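Local coordinates for protein polysialic acid O-acetyltransferase (Escherichia coli, PDB 3JQY) that transfers acetyl groups from acetyl-CoA to the O-7 or O-9 hydroxyls of the sialic acid units in long capsular polysialic acid chains, at residues 47-52 / 71-76; 92-97 / 112-117. All coordinates share one frame; numbering follows the deposited sequence. Where two conformers were deposited one is given.

Contact 1 (47-52 / 71-76); sequences LVNSKE and ECRWLT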
ATOM      1  N   LEU B  47     -32.314   2.066   8.042  1.00 13.84           N
ATOM      2  CA  LEU B  47     -31.058   2.526   7.469  1.00 13.38           C
ATOM      3  C   LEU B  47     -31.301   3.544   6.369  1.00 15.27           C
ATOM      4  O   LEU B  47     -32.423   3.705   5.896  1.00 18.44           O
ATOM      5  CB  LEU B  47     -30.268   1.350   6.903  1.00 15.91           C
ATOM      6  CG  LEU B  47     -30.039   0.203   7.891  1.00 17.60           C
ATOM      7  CD1 LEU B  47     -29.219  -0.887   7.219  1.00 19.16           C
ATOM      8  CD2 LEU B  47     -29.366   0.707   9.163  1.00 12.68           C
ATOM      9  N   VAL B  48     -30.238   4.236   5.979  1.00 13.24           N
ATOM     10  CA  VAL B  48     -30.325   5.212   4.902  0.62 13.21           C
ATOM     11  C   VAL B  48     -29.294   4.928   3.816  1.00 16.82           C
ATOM     12  O   VAL B  48     -28.163   4.529   4.101  1.00 14.33           O
ATOM     13  CB  VAL B  48     -30.164   6.662   5.417  0.62 16.50           C
ATOM     14  CG1 VAL B  48     -31.340   7.046   6.306  0.62 21.04           C
ATOM     15  CG2 VAL B  48     -28.853   6.828   6.161  0.62 12.06           C
ATOM     16  N   ASN B  49     -29.704   5.120   2.564  1.00 17.58           N
ATOM     17  CA  ASN B  49     -28.812   4.966   1.418  1.00 17.61           C
ATOM     18  C   ASN B  49     -27.943   3.706   1.451  1.00 18.58           C
ATOM     19  O   ASN B  49     -26.767   3.751   1.089  1.00 16.90           O
ATOM     20  CB  ASN B  49     -27.918   6.204   1.306  1.00 17.42           C
ATOM     21  CG  ASN B  49     -27.179   6.276  -0.016  1.00 26.95           C
ATOM     22  OD1 ASN B  49     -27.719   5.923  -1.065  1.00 24.51           O
ATOM     23  ND2 ASN B  49     -25.937   6.741   0.030  1.00 24.54           N
ATOM     24  N   SER B  50     -28.529   2.587   1.868  1.00 15.59           N
ATOM     25  CA  SER B  50     -27.774   1.349   2.087  1.00 11.87           C
ATOM     26  C   SER B  50     -27.981   0.307   0.993  1.00 18.51           C
ATOM     27  O   SER B  50     -29.057   0.227   0.403  1.00 20.64           O
ATOM     28  CB  SER B  50     -28.150   0.749   3.441  1.00 11.58           C
ATOM     29  OG  SER B  50     -27.769   1.610   4.500  1.00 12.79           O
ATOM     30  N   LYS B  51     -26.955  -0.503   0.742  1.00 16.24           N
ATOM     31  CA  LYS B  51     -27.036  -1.535  -0.288  1.00 13.90           C
ATOM     32  C   LYS B  51     -25.944  -2.591  -0.152  1.00 18.29           C
ATOM     33  O   LYS B  51     -24.852  -2.310   0.346  1.00 16.40           O
ATOM     34  CB  LYS B  51     -26.939  -0.899  -1.675  1.00 17.03           C
ATOM     35  CG  LYS B  51     -25.557  -0.381  -2.001  1.00 19.17           C
ATOM     36  CD  LYS B  51     -25.525   0.307  -3.366  1.00 27.06           C
ATOM     37  CE  LYS B  51     -25.884  -0.655  -4.482  1.00 34.45           C
ATOM     38  NZ  LYS B  51     -25.809   0.005  -5.818  1.00 44.08           N
ATOM     39  N   GLU B  52     -26.255  -3.802  -0.607  1.00 16.45           N
ATOM     40  CA  GLU B  52     -25.257  -4.846  -0.825  1.00 16.36           C
ATOM     41  C   GLU B  52     -24.513  -5.235   0.446  1.00 13.70           C
ATOM     42  O   GLU B  52     -23.295  -5.428   0.429  1.00 15.82           O
ATOM     43  CB  GLU B  52     -24.260  -4.412  -1.904  1.00 20.90           C
ATOM     44  CG  GLU B  52     -24.886  -4.195  -3.274  1.00 26.70           C
ATOM     45  CD  GLU B  52     -25.247  -5.496  -3.965  1.00 37.93           C
ATOM     46  OE1 GLU B  52     -24.862  -6.572  -3.455  1.00 32.16           O
ATOM     47  OE2 GLU B  52     -25.913  -5.443  -5.023  1.00 37.88           O
ATOM     48  N   GLU B  71     -25.668   4.398   7.385  1.00 13.50           N
ATOM     49  CA  GLU B  71     -25.542   4.035   5.986  1.00 13.08           C
ATOM     50  C   GLU B  71     -24.517   2.916   5.857  1.00 15.78           C
ATOM     51  O   GLU B  71     -23.343   3.115   6.153  1.00 15.97           O
ATOM     52  CB  GLU B  71     -25.073   5.245   5.175  1.00 15.65           C
ATOM     53  CG  GLU B  71     -24.639   4.919   3.756  1.00 16.10           C
ATOM     54  CD  GLU B  71     -23.957   6.100   3.083  1.00 22.30           C
ATOM     55  OE1 GLU B  71     -22.737   6.016   2.813  1.00 22.10           O
ATOM     56  OE2 GLU B  71     -24.637   7.118   2.834  1.00 23.82           O
ATOM     57  N   CYS B  72     -24.970   1.737   5.446  1.00 12.75           N
ATOM     58  CA  CYS B  72     -24.083   0.609   5.201  1.00 10.43           C
ATOM     59  C   CYS B  72     -24.069   0.339   3.713  1.00 12.48           C
ATOM     60  O   CYS B  72     -25.116   0.082   3.122  1.00 13.16           O
ATOM     61  CB  CYS B  72     -24.589  -0.642   5.914  1.00 13.87           C
ATOM     62  SG  CYS B  72     -24.713  -0.474   7.692  1.00 16.00           S
ATOM     63  N   ARG B  73     -22.890   0.415   3.107  1.00 10.32           N
ATOM     64  CA  ARG B  73     -22.741   0.085   1.694  1.00 14.34           C
ATOM     65  C   ARG B  73     -21.586  -0.888   1.492  1.00 12.98           C
ATOM     66  O   ARG B  73     -20.444  -0.608   1.868  1.00 14.23           O
ATOM     67  CB  ARG B  73     -22.558   1.361   0.860  1.00 17.91           C
ATOM     68  CG  ARG B  73     -23.737   2.323   0.993  1.00 18.14           C
ATOM     69  CD  ARG B  73     -23.462   3.666   0.336  1.00 15.73           C
ATOM     70  NE  ARG B  73     -23.327   3.557  -1.114  1.00 18.77           N
ATOM     71  CZ  ARG B  73     -24.349   3.524  -1.965  1.00 22.38           C
ATOM     72  NH1 ARG B  73     -25.599   3.583  -1.518  1.00 19.41           N
ATOM     73  NH2 ARG B  73     -24.116   3.434  -3.269  1.00 24.43           N
ATOM     74  N   TRP B  74     -21.901  -2.039   0.910  1.00 13.46           N
ATOM     75  CA  TRP B  74     -20.934  -3.120   0.754  1.00 13.75           C
ATOM     76  C   TRP B  74     -20.257  -3.454   2.075  1.00 12.02           C
ATOM     77  O   TRP B  74     -19.051  -3.668   2.141  1.00 17.02           O
ATOM     78  CB  TRP B  74     -19.914  -2.790  -0.340  1.00 17.86           C
ATOM     79  CG  TRP B  74     -20.549  -2.819  -1.681  1.00 22.24           C
ATOM     80  CD1 TRP B  74     -20.808  -3.923  -2.442  1.00 25.79           C
ATOM     81  CD2 TRP B  74     -21.044  -1.699  -2.415  1.00 27.94           C
ATOM     82  NE1 TRP B  74     -21.427  -3.555  -3.611  1.00 29.97           N
ATOM     83  CE2 TRP B  74     -21.583  -2.194  -3.620  1.00 27.20           C
ATOM     84  CE3 TRP B  74     -21.075  -0.322  -2.177  1.00 27.81           C
ATOM     85  CZ2 TRP B  74     -22.146  -1.364  -4.584  1.00 34.42           C
ATOM     86  CZ3 TRP B  74     -21.639   0.504  -3.135  1.00 41.87           C
ATOM     87  CH2 TRP B  74     -22.166  -0.020  -4.324  1.00 40.45           C
ATOM     88  N   LEU B  75     -21.059  -3.493   3.131  1.00 10.69           N
ATOM     89  CA  LEU B  75     -20.570  -3.924   4.431  1.00 13.69           C
ATOM     90  C   LEU B  75     -20.781  -5.432   4.585  1.00 15.20           C
ATOM     91  O   LEU B  75     -21.865  -5.940   4.294  1.00 15.37           O
ATOM     92  CB  LEU B  75     -21.329  -3.186   5.533  1.00 10.51           C
ATOM     93  CG  LEU B  75     -21.062  -3.685   6.954  1.00 11.55           C
ATOM     94  CD1 LEU B  75     -19.642  -3.343   7.370  1.00 16.77           C
ATOM     95  CD2 LEU B  75     -22.070  -3.087   7.925  1.00 13.72           C
ATOM     96  N   THR B  76     -19.743  -6.135   5.037  1.00 13.72           N
ATOM     97  CA  THR B  76     -19.839  -7.552   5.374  1.00 12.83           C
ATOM     98  C   THR B  76     -19.386  -7.708   6.818  1.00 16.30           C
ATOM     99  O   THR B  76     -18.291  -7.279   7.175  1.00 16.06           O
ATOM    100  CB  THR B  76     -18.941  -8.429   4.476  1.00 17.43           C
ATOM    101  OG1 THR B  76     -19.300  -8.245   3.102  1.00 17.88           O
ATOM    102  CG2 THR B  76     -19.093  -9.915   4.839  1.00 18.52           C
TER
HETATM  103  O   HOH W   1     -21.127  -6.975   1.218  1.00 25.89           O
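The polar side chains of N49, E71 and R73 meet on the solvent side of this contact. R73 sends NH1 to backbone N49 O, 2.9 Å away. That oxygen lies in the guanidinium plane, though NH1 stands above the carbonyl plane. The N49 amide gives ND2 to E71 OE2 at 3.1 Å, meeting the carboxylate from above its plane, the two planes 82° apart. Asparagine tolerates the left-handed backbone here better than most residues, and its short amide reaches E71.

S50 ties the loop to strand 71-80: OG accepts the N-H of C72 at 3.0 Å and donates to V48 O, so one hydroxyl is gripped twice. Between the backbones K51 is bridged to R73: K51 N bonds to C72 O and W74 N to K51 O.

The flat groups pack against aliphatic carbon. K51 CD lies 3.4 Å from R73 NH2 and 3.5 Å from W74 CH2, its bend at chi3 (-62°) carrying the amine past the ring. E52 CB sits over the five-membered ring of W74, 3.6 Å from its centroid, a CH-pi contact joined by K51 CG over the six-membered ring. A leucine in place of R73 carries no NH1, and would probably leave N49 O without that donor and K51 without the flat group beside its chain.

A water links E52 O to T76 OG1. Loop 47-52 leads into strand 53-58, the parallel neighbour of strand 71-80, and the chain turns at R73 and W74: coil-on-coil packing at a corner of the left-handed beta-helix. Strand 93-95 pairs on the other side; buried C72 packs against I66 and I94.

Contact 2 (92-97 / 112-117); sequences SKIKGD and TTIGAG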
ATOM      1  N   SER B  92     -23.826   6.980  11.480  1.00 13.24           N
ATOM      2  CA  SER B  92     -22.507   6.651  10.960  0.62 13.52           C
ATOM      3  C   SER B  92     -22.623   6.188   9.510  1.00 13.79           C
ATOM      4  O   SER B  92     -23.716   5.892   9.028  1.00 14.15           O
ATOM      5  CB  SER B  92     -21.854   5.559  11.808  0.62 12.88           C
ATOM      6  OG  SER B  92     -22.694   4.420  11.891  0.62 12.31           O
ATOM      7  N   LYS B  93     -21.492   6.118   8.820  1.00 11.99           N
ATOM      8  CA  LYS B  93     -21.471   5.651   7.442  1.00 11.24           C
ATOM      9  C   LYS B  93     -20.354   4.634   7.330  1.00 14.67           C
ATOM     10  O   LYS B  93     -19.208   4.939   7.659  1.00 15.26           O
ATOM     11  CB  LYS B  93     -21.199   6.808   6.481  1.00 14.79           C
ATOM     12  CG  LYS B  93     -22.224   7.932   6.557  1.00 18.50           C
ATOM     13  CD  LYS B  93     -21.998   8.924   5.428  1.00 22.90           C
ATOM     14  CE  LYS B  93     -22.993  10.065   5.482  1.00 30.77           C
ATOM     15  NZ  LYS B  93     -22.788  11.000   4.340  1.00 43.66           N
ATOM     16  N   ILE B  94     -20.677   3.430   6.872  1.00 10.86           N
ATOM     17  CA  ILE B  94     -19.692   2.352   6.905  1.00 10.21           C
ATOM     18  C   ILE B  94     -19.683   1.501   5.641  1.00 12.02           C
ATOM     19  O   ILE B  94     -20.716   1.299   4.985  1.00 13.14           O
ATOM     20  CB  ILE B  94     -19.889   1.457   8.146  1.00 15.12           C
ATOM     21  CG1 ILE B  94     -18.749   0.440   8.259  1.00 18.48           C
ATOM     22  CG2 ILE B  94     -21.242   0.778   8.096  1.00 16.02           C
ATOM     23  CD1 ILE B  94     -18.576  -0.142   9.639  1.00 18.09           C
ATOM     24  N   LYS B  95     -18.482   1.043   5.300  1.00 14.07           N
ATOM     25  CA  LYS B  95     -18.239   0.114   4.211  1.00 12.16           C
ATOM     26  C   LYS B  95     -17.161  -0.850   4.704  1.00 13.94           C
ATOM     27  O   LYS B  95     -16.538  -0.606   5.734  1.00 15.16           O
ATOM     28  CB  LYS B  95     -17.712   0.866   2.983  1.00 14.26           C
ATOM     29  CG  LYS B  95     -18.572   2.052   2.577  1.00 15.87           C
ATOM     30  CD  LYS B  95     -18.111   2.667   1.267  1.00 24.14           C
ATOM     31  CE  LYS B  95     -18.919   3.920   0.959  1.00 24.11           C
ATOM     32  NZ  LYS B  95     -19.013   4.165  -0.504  1.00 40.93           N
ATOM     33  N   GLY B  96     -16.938  -1.939   3.977  1.00 15.26           N
ATOM     34  CA  GLY B  96     -15.831  -2.826   4.289  1.00 11.73           C
ATOM     35  C   GLY B  96     -16.171  -4.121   5.000  1.00 14.60           C
ATOM     36  O   GLY B  96     -17.298  -4.616   4.935  1.00 16.63           O
ATOM     37  N   ASP B  97     -15.172  -4.675   5.676  1.00 14.36           N
ATOM     38  CA  ASP B  97     -15.294  -5.997   6.267  1.00 14.99           C
ATOM     39  C   ASP B  97     -14.974  -5.957   7.747  1.00 16.71           C
ATOM     40  O   ASP B  97     -13.879  -5.558   8.136  1.00 15.97           O
ATOM     41  CB  ASP B  97     -14.337  -6.961   5.573  1.00 12.44           C
ATOM     42  CG  ASP B  97     -14.709  -7.200   4.120  1.00 23.70           C
ATOM     43  OD1 ASP B  97     -13.980  -6.714   3.232  1.00 43.83           O
ATOM     44  OD2 ASP B  97     -15.741  -7.857   3.870  1.00 31.59           O
ATOM     45  N   THR B 112     -19.701   8.701  12.761  1.00 12.68           N
ATOM     46  CA  THR B 112     -18.385   8.357  12.250  1.00 11.78           C
ATOM     47  C   THR B 112     -18.510   7.906  10.795  1.00 11.18           C
ATOM     48  O   THR B 112     -19.455   7.203  10.437  1.00 14.58           O
ATOM     49  CB  THR B 112     -17.743   7.261  13.121  1.00 13.98           C
ATOM     50  OG1 THR B 112     -17.188   7.866  14.300  1.00 11.81           O
ATOM     51  CG2 THR B 112     -16.657   6.511  12.358  1.00 12.65           C
ATOM     52  N   THR B 113     -17.575   8.333   9.951  1.00 11.41           N
ATOM     53  CA  THR B 113     -17.582   7.934   8.546  1.00 10.71           C
ATOM     54  C   THR B 113     -16.389   7.048   8.235  1.00 13.19           C
ATOM     55  O   THR B 113     -15.279   7.301   8.700  1.00 11.82           O
ATOM     56  CB  THR B 113     -17.606   9.151   7.599  1.00 13.13           C
ATOM     57  OG1 THR B 113     -16.419   9.939   7.777  1.00 14.86           O
ATOM     58  CG2 THR B 113     -18.822  10.008   7.907  1.00 12.37           C
ATOM     59  N   ILE B 114     -16.637   5.995   7.465  1.00 10.93           N
ATOM     60  CA  ILE B 114     -15.605   5.006   7.180  1.00 10.69           C
ATOM     61  C   ILE B 114     -15.585   4.704   5.689  1.00 13.13           C
ATOM     62  O   ILE B 114     -16.607   4.344   5.097  1.00 14.67           O
ATOM     63  CB  ILE B 114     -15.852   3.707   7.966  1.00 12.49           C
ATOM     64  CG1 ILE B 114     -15.729   3.971   9.476  1.00 12.74           C
ATOM     65  CG2 ILE B 114     -14.910   2.615   7.491  1.00 13.04           C
ATOM     66  CD1 ILE B 114     -16.294   2.863  10.360  1.00 17.26           C
ATOM     67  N   GLY B 115     -14.411   4.859   5.086  1.00 13.88           N
ATOM     68  CA  GLY B 115     -14.253   4.680   3.653  1.00 13.36           C
ATOM     69  C   GLY B 115     -14.132   3.240   3.180  1.00 13.39           C
ATOM     70  O   GLY B 115     -13.907   2.318   3.966  1.00 13.98           O
ATOM     71  N   ALA B 116     -14.269   3.055   1.870  1.00 15.44           N
ATOM     72  CA  ALA B 116     -14.164   1.736   1.262  1.00 15.25           C
ATOM     73  C   ALA B 116     -12.814   1.099   1.570  1.00 14.68           C
ATOM     74  O   ALA B 116     -11.803   1.789   1.671  1.00 11.60           O
ATOM     75  CB  ALA B 116     -14.377   1.837  -0.256  1.00 16.42           C
ATOM     76  N   GLY B 117     -12.794  -0.221   1.703  1.00 13.31           N
ATOM     77  CA  GLY B 117     -11.551  -0.928   1.944  1.00 10.71           C
ATOM     78  C   GLY B 117     -11.263  -1.120   3.420  1.00 11.39           C
ATOM     79  O   GLY B 117     -10.212  -1.629   3.790  1.00 14.30           O
TER
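K93 and T113 face each other in a single parallel bridge, the two segments running 14° apart, with K93 N bonded to T112 O and I114 N to K93 O, both at 2.8 Å. The first bond is fairly straight, the second more bent (134° at the hydrogen). T112 OG1 bonds to G130 O and C133 N.

On the inner side of the coil, I94 and I114 lie side by side and point the same way, their CD1 methyls 3.8 Å apart. CG1 of I94 stands anti to its backbone N (chi1 -173°), which brings that branch within 4.0 Å of I114 CD1. Both isoleucines also touch I108 of strand 105-108. Such stacking of like aliphatic residues from successive coils is characteristic of the left-handed parallel beta-helix of the hexapeptide-repeat transferases, where a branched side chain of this size fills the interior of the prism.

On the outer surface the choice of residue changes. K93 and T113 run alongside each other, K93 CD 4.2 Å from T113 CG2; the lysine is extended, so its amine reaches away from the contact, while T113 OG1 bonds to R222 NH2. K95 lays its aliphatic chain over the turn, CD 3.9 Å from A116 N and 4.1 Å from A116 CB, and a small alanine leaves room for it. K95 N is buried here without a hydrogen-bond partner, being 3.8 Å from I114 O. At the corner, G96, and in the loop after strand 113-114, G117, adopt backbone angles at which a CB would press on the preceding carbonyl oxygen.

How the contacts relate
Contact 1 (47-52 with 71-76) precedes contact 2 (92-97 with 112-117) in the sequence, with no overlap, and their centres lie about 9 Å apart. They join side by side through strands 71-80 and 93-95, neighbours in one parallel sheet: E71 O lies 2.8 Å from I94 N, and T76 N lies 2.9 Å from G96 O, both probable hydrogen bonds. R73 O packs on K95 CB. Together the four segments form successive coils where the chain rounds one corner of the left-handed beta-helix, contact 1 toward its N-terminal end. Both lie away from the probable acetyl-CoA-binding residues and touch no neighbouring subunit, so they belong to the coil-on-coil framework of each chain.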